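Local coordinates for protein endoglucanase A (Clostridium acetobutylicum, PDB 3IK2) that probably hydrolyses internal beta-1,4-glycosidic bonds of cellulose and related glucans, as a family 44 glycoside hydrolase with a TIM-like barrel, at residues R308-S313 against G372-Y377; S427-S432 against I443-K448. All coordinates share one frame; numbering follows the deposited sequence.

Interaction 1. Residues R308-S313 against G372-Y377; sequences RSLWDS and GVFGKY
W311, on a turn in which its own N and that of D312 both bond to R308 O, comes to 7.5 Å from V373, CA to CA, on the last turn of helix 361-376, and no hydrogen bond joins the two backbones. The side chains make the contact. W311 lays its CB over one face of the Y377 ring, 3.7 Å from the ring centroid, a CH-pi contact. Its indole runs nearly parallel to that ring, planes at 13°, but slid so far along that the two barely overlap; the Y377 hydroxyl reaches CE3 of W311 instead. The helix here is the one between the seventh and eighth strands of the TIM-like barrel, and the loop after helix 297-305 packs against the C-terminal end of this helix. One turn before Y377, V373 offers both methyls: with CG1 anti to the backbone N (chi1 173°), CG2 meets W311 CD1 at 3.6 Å, while CG1 meets L310 CD1 at 3.9 Å. I332 of helix 331-342 touches L310, V373 and Y377 alike. Behind the indole, the CB of D312 lies over the ring centre, and R308 grips D312 OD2 side-on through NE (2.8 Å) and NH2, the carboxylate lying in the guanidinium plane.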
loop_
_atom_site.group_PDB
_atom_site.type_symbol
_atom_site.label_atom_id
_atom_site.label_comp_id
_atom_site.label_asym_id
_atom_site.label_seq_id
_atom_site.Cartn_x
_atom_site.Cartn_y
_atom_site.Cartn_z
ATOM N N ARG A 308 -11.353 -0.707 10.998
ATOM C CA ARG A 308 -11.836 0.422 11.783
ATOM C C ARG A 308 -10.692 1.146 12.551
ATOM O O ARG A 308 -10.777 2.350 12.783
ATOM C CB ARG A 308 -12.984 0.002 12.722
ATOM C CG ARG A 308 -14.339 -0.182 12.006
ATOM C CD ARG A 308 -15.390 -0.878 12.855
ATOM N NE ARG A 308 -15.853 -0.005 13.926
ATOM C CZ ARG A 308 -16.550 -0.394 14.986
ATOM N NH1 ARG A 308 -16.890 -1.673 15.143
ATOM N NH2 ARG A 308 -16.886 0.511 15.904
ATOM N N SER A 309 -9.611 0.443 12.903
ATOM C CA SER A 309 -8.468 1.119 13.578
ATOM C C SER A 309 -7.764 2.167 12.710
ATOM O O SER A 309 -6.974 2.973 13.201
ATOM C CB SER A 309 -7.460 0.109 14.129
ATOM O OG SER A 309 -8.078 -0.679 15.148
ATOM N N LEU A 310 -8.036 2.139 11.407
ATOM C CA LEU A 310 -7.489 3.154 10.509
ATOM C C LEU A 310 -8.235 4.500 10.596
ATOM O O LEU A 310 -7.658 5.523 10.301
ATOM C CB LEU A 310 -7.529 2.636 9.068
ATOM C CG LEU A 310 -6.701 1.426 8.671
ATOM C CD1 LEU A 310 -7.109 0.913 7.270
ATOM C CD2 LEU A 310 -5.227 1.827 8.713
ATOM N N TRP A 311 -9.508 4.506 10.992
ATOM C CA TRP A 311 -10.331 5.729 10.839
ATOM C C TRP A 311 -11.296 6.091 11.998
ATOM O O TRP A 311 -11.669 7.242 12.108
ATOM C CB TRP A 311 -11.144 5.662 9.531
ATOM C CG TRP A 311 -12.268 4.619 9.577
ATOM C CD1 TRP A 311 -12.195 3.311 9.160
ATOM C CD2 TRP A 311 -13.604 4.803 10.072
ATOM N NE1 TRP A 311 -13.395 2.680 9.364
ATOM C CE2 TRP A 311 -14.276 3.573 9.929
ATOM C CE3 TRP A 311 -14.304 5.897 10.611
ATOM C CZ2 TRP A 311 -15.627 3.404 10.306
ATOM C CZ3 TRP A 311 -15.645 5.722 11.014
ATOM C CH2 TRP A 311 -16.285 4.488 10.855
ATOM N N ASP A 312 -11.679 5.114 12.823
ATOM C CA ASP A 312 -12.826 5.182 13.767
ATOM C C ASP A 312 -12.365 5.382 15.225
ATOM O O ASP A 312 -11.822 4.469 15.837
ATOM C CB ASP A 312 -13.637 3.870 13.626
ATOM C CG ASP A 312 -14.838 3.765 14.570
ATOM O OD1 ASP A 312 -15.235 4.763 15.183
ATOM O OD2 ASP A 312 -15.392 2.644 14.700
ATOM N N SER A 313 -12.610 6.560 15.784
ATOM C CA SER A 313 -12.162 6.894 17.136
ATOM C C SER A 313 -12.938 6.170 18.229
ATOM O O SER A 313 -12.537 6.149 19.388
ATOM C CB SER A 313 -12.191 8.411 17.367
ATOM O OG SER A 313 -13.516 8.874 17.558
ATOM N N GLY A 372 -12.187 0.703 0.596
ATOM C CA GLY A 372 -13.132 1.810 0.893
ATOM C C GLY A 372 -12.526 2.890 1.778
ATOM O O GLY A 372 -12.594 4.092 1.451
ATOM N N VAL A 373 -11.904 2.453 2.875
ATOM C CA VAL A 373 -11.186 3.348 3.802
ATOM C C VAL A 373 -10.118 4.227 3.142
ATOM O O VAL A 373 -10.097 5.455 3.357
ATOM C CB VAL A 373 -10.535 2.566 4.997
ATOM C CG1 VAL A 373 -9.674 3.500 5.835
ATOM C CG2 VAL A 373 -11.614 1.942 5.890
ATOM N N PHE A 374 -9.212 3.595 2.386
ATOM C CA PHE A 374 -8.155 4.304 1.655
ATOM C C PHE A 374 -8.765 5.408 0.778
ATOM O O PHE A 374 -8.227 6.504 0.692
ATOM C CB PHE A 374 -7.332 3.387 0.737
ATOM C CG PHE A 374 -6.599 2.273 1.422
ATOM C CD1 PHE A 374 -6.171 2.373 2.735
ATOM C CD2 PHE A 374 -6.296 1.108 0.707
ATOM C CE1 PHE A 374 -5.479 1.311 3.346
ATOM C CE2 PHE A 374 -5.605 0.055 1.308
ATOM C CZ PHE A 374 -5.195 0.159 2.631
ATOM N N GLY A 375 -9.868 5.089 0.106
ATOM C CA GLY A 375 -10.534 6.027 -0.775
ATOM C C GLY A 375 -11.294 7.116 -0.048
ATOM O O GLY A 375 -11.326 8.243 -0.496
ATOM N N LYS A 376 -11.931 6.778 1.062
ATOM C CA LYS A 376 -12.708 7.753 1.803
ATOM C C LYS A 376 -11.821 8.720 2.584
ATOM O O LYS A 376 -12.127 9.918 2.690
ATOM C CB LYS A 376 -13.712 7.064 2.738
ATOM C CG LYS A 376 -14.477 8.029 3.651
ATOM C CD LYS A 376 -15.560 7.258 4.367
ATOM C CE LYS A 376 -16.380 8.134 5.311
ATOM N NZ LYS A 376 -17.256 7.229 6.105
ATOM N N TYR A 377 -10.711 8.196 3.104
ATOM C CA TYR A 377 -9.835 9.009 3.935
ATOM C C TYR A 377 -8.559 9.542 3.315
ATOM O O TYR A 377 -7.604 9.817 4.035
ATOM C CB TYR A 377 -9.548 8.270 5.237
ATOM C CG TYR A 377 -10.813 8.046 5.991
ATOM C CD1 TYR A 377 -11.412 9.088 6.708
ATOM C CD2 TYR A 377 -11.450 6.821 5.952
ATOM C CE1 TYR A 377 -12.605 8.876 7.391
ATOM C CE2 TYR A 377 -12.613 6.611 6.604
ATOM C CZ TYR A 377 -13.186 7.637 7.338
ATOM O OH TYR A 377 -14.360 7.414 7.993
#

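Interaction 2. Residues S427-S432 against I443-K448; sequences SSTYAS and IIVMNK
S427 forms a non-hydrogen-bonded pair with N447 at one end of the antiparallel pairing, its CA-H directed at M446 O and its own carbonyl O 3.3 Å from K448 CE. S428 forms a hydrogen-bonded pair with M446: S428 N donates to M446 O, and the return bond from M446 N to S428 O is 3.0 Å long and fairly straight (161°). S428 CB meets the M446 methyl CE at 3.8 Å. S428 OG accepts from a water 2.8 Å away that itself accepts from K448 NZ, although D369 and the I424 carbonyl are the stronger partners of these two groups. T429 and V445 lie side by side on the opposite face, CG2 against both valine methyls. At Y430 the second hydrogen-bonded pair follows, with I444, its shorter bond running from I444 N to Y430 O at 2.8 Å. A bend at chi3 (-112°) turns M446 CE to the edge of the Y430 ring, in its plane, at CE2. At the far end A431 CB lies 4.3 Å from I443 CG1. In this hairpin of the beta-sandwich domain, four backbone bonds fix the pairing whatever the side chains, while S428, Y430 and M446 make the interface with helix 361-376.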
loop_
_atom_site.group_PDB
_atom_site.type_symbol
_atom_site.label_atom_id
_atom_site.label_comp_id
_atom_site.label_asym_id
_atom_site.label_seq_id
_atom_site.Cartn_x
_atom_site.Cartn_y
_atom_site.Cartn_z
ATOM N N SER A 427 -22.024 -3.160 9.588
ATOM C CA SER A 427 -21.906 -2.798 8.185
ATOM C C SER A 427 -20.749 -1.850 7.899
ATOM O O SER A 427 -20.243 -1.161 8.814
ATOM C CB SER A 427 -23.226 -2.193 7.710
ATOM O OG SER A 427 -23.330 -0.843 8.091
ATOM N N SER A 428 -20.318 -1.850 6.637
ATOM C CA SER A 428 -19.531 -0.746 6.052
ATOM C C SER A 428 -20.219 -0.278 4.786
ATOM O O SER A 428 -20.699 -1.098 4.029
ATOM C CB SER A 428 -18.098 -1.170 5.733
ATOM O OG SER A 428 -17.356 -1.288 6.920
ATOM N N THR A 429 -20.289 1.036 4.579
ATOM C CA THR A 429 -20.943 1.621 3.387
ATOM C C THR A 429 -20.096 2.769 2.830
ATOM O O THR A 429 -19.683 3.662 3.572
ATOM C CB THR A 429 -22.382 2.179 3.676
ATOM O OG1 THR A 429 -22.311 3.222 4.674
ATOM C CG2 THR A 429 -23.362 1.043 4.111
ATOM N N TYR A 430 -19.841 2.714 1.524
ATOM C CA TYR A 430 -19.099 3.751 0.802
ATOM C C TYR A 430 -19.933 4.117 -0.408
ATOM O O TYR A 430 -20.500 3.250 -1.044
ATOM C CB TYR A 430 -17.660 3.256 0.410
ATOM C CG TYR A 430 -16.866 2.788 1.639
ATOM C CD1 TYR A 430 -16.270 3.708 2.494
ATOM C CD2 TYR A 430 -16.775 1.424 1.977
ATOM C CE1 TYR A 430 -15.592 3.298 3.643
ATOM C CE2 TYR A 430 -16.083 1.007 3.101
ATOM C CZ TYR A 430 -15.506 1.949 3.934
ATOM O OH TYR A 430 -14.819 1.558 5.062
ATOM N N ALA A 431 -20.038 5.402 -0.695
ATOM C CA ALA A 431 -20.701 5.872 -1.920
ATOM C C ALA A 431 -19.762 6.751 -2.702
ATOM O O ALA A 431 -18.970 7.508 -2.111
ATOM C CB ALA A 431 -21.999 6.625 -1.584
ATOM N N SER A 432 -19.829 6.655 -4.023
ATOM C CA SER A 432 -19.024 7.511 -4.880
ATOM C C SER A 432 -19.792 8.010 -6.106
ATOM O O SER A 432 -20.733 7.360 -6.614
ATOM C CB SER A 432 -17.744 6.798 -5.346
ATOM O OG SER A 432 -18.072 5.701 -6.170
ATOM N N ILE A 443 -22.094 2.299 -4.980
ATOM C CA ILE A 443 -22.166 2.113 -3.542
ATOM C C ILE A 443 -21.550 0.762 -3.210
ATOM O O ILE A 443 -21.875 -0.242 -3.841
ATOM C CB ILE A 443 -23.615 2.211 -3.009
ATOM C CG1 ILE A 443 -24.295 3.491 -3.503
ATOM C CG2 ILE A 443 -23.629 2.214 -1.495
ATOM C CD1 ILE A 443 -25.822 3.471 -3.377
ATOM N N ILE A 444 -20.642 0.752 -2.241
ATOM C CA ILE A 444 -20.171 -0.503 -1.641
ATOM C C ILE A 444 -20.869 -0.693 -0.314
ATOM O O ILE A 444 -20.864 0.204 0.549
ATOM C CB ILE A 444 -18.622 -0.526 -1.417
ATOM C CG1 ILE A 444 -17.883 -0.245 -2.715
ATOM C CG2 ILE A 444 -18.149 -1.890 -0.807
ATOM C CD1 ILE A 444 -18.041 -1.334 -3.774
ATOM N N VAL A 445 -21.480 -1.865 -0.156
ATOM C CA VAL A 445 -22.195 -2.198 1.065
ATOM C C VAL A 445 -21.808 -3.612 1.466
ATOM O O VAL A 445 -21.892 -4.541 0.653
ATOM C CB VAL A 445 -23.751 -2.064 0.877
ATOM C CG1 VAL A 445 -24.462 -2.351 2.158
ATOM C CG2 VAL A 445 -24.107 -0.665 0.465
ATOM N N MET A 446 -21.364 -3.764 2.714
ATOM C CA MET A 446 -20.975 -5.063 3.274
ATOM C C MET A 446 -21.723 -5.307 4.587
ATOM O O MET A 446 -21.855 -4.407 5.430
ATOM C CB MET A 446 -19.473 -5.163 3.605
ATOM C CG MET A 446 -18.440 -4.988 2.495
ATOM S SD MET A 446 -16.923 -4.284 3.248
ATOM C CE MET A 446 -16.975 -2.656 2.477
ATOM N N ASN A 447 -22.129 -6.549 4.774
ATOM C CA ASN A 447 -22.681 -7.008 6.019
ATOM C C ASN A 447 -21.597 -7.845 6.718
ATOM O O ASN A 447 -21.333 -8.980 6.326
ATOM C CB ASN A 447 -23.982 -7.805 5.742
ATOM C CG ASN A 447 -24.580 -8.453 6.996
ATOM O OD1 ASN A 447 -24.102 -8.272 8.105
ATOM N ND2 ASN A 447 -25.652 -9.225 6.802
ATOM N N LYS A 448 -20.959 -7.265 7.733
ATOM C CA LYS A 448 -19.898 -7.951 8.487
ATOM C C LYS A 448 -20.467 -8.951 9.528
ATOM O O LYS A 448 -19.711 -9.687 10.165
ATOM C CB LYS A 448 -18.919 -6.951 9.176
ATOM C CG LYS A 448 -18.294 -5.849 8.280
ATOM C CD LYS A 448 -17.399 -4.845 9.055
ATOM C CE LYS A 448 -18.211 -3.688 9.655
ATOM N NZ LYS A 448 -17.389 -2.711 10.468
HETATM O O HOH W 1 -17.370 -0.130 9.468
#

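In the fold
Both contacts are buried, and helix 361-376 belongs to interaction 1 and also receives side chains of interaction 2: interaction 1 packs a loop of the barrel domain on it, and interaction 2 pairs the two strands of a hairpin, one face of which meets the helix. Their centres are about 12 Å apart and they touch directly, Y430 OH lying 3.3 Å from V373 CG2 and R308 CD 3.6 Å from K448 NZ. The chemistry follows the architecture. Within the barrel domain, loop and helix meet mainly through rings and methyl groups, with no hydrogen bond across, whereas in the sheet main-chain hydrogen bonds do the joining. At the boundary D369 OD1 is hydrogen-bonded to both Y430 OH and S428 OG, and Q305 to R308 and K448.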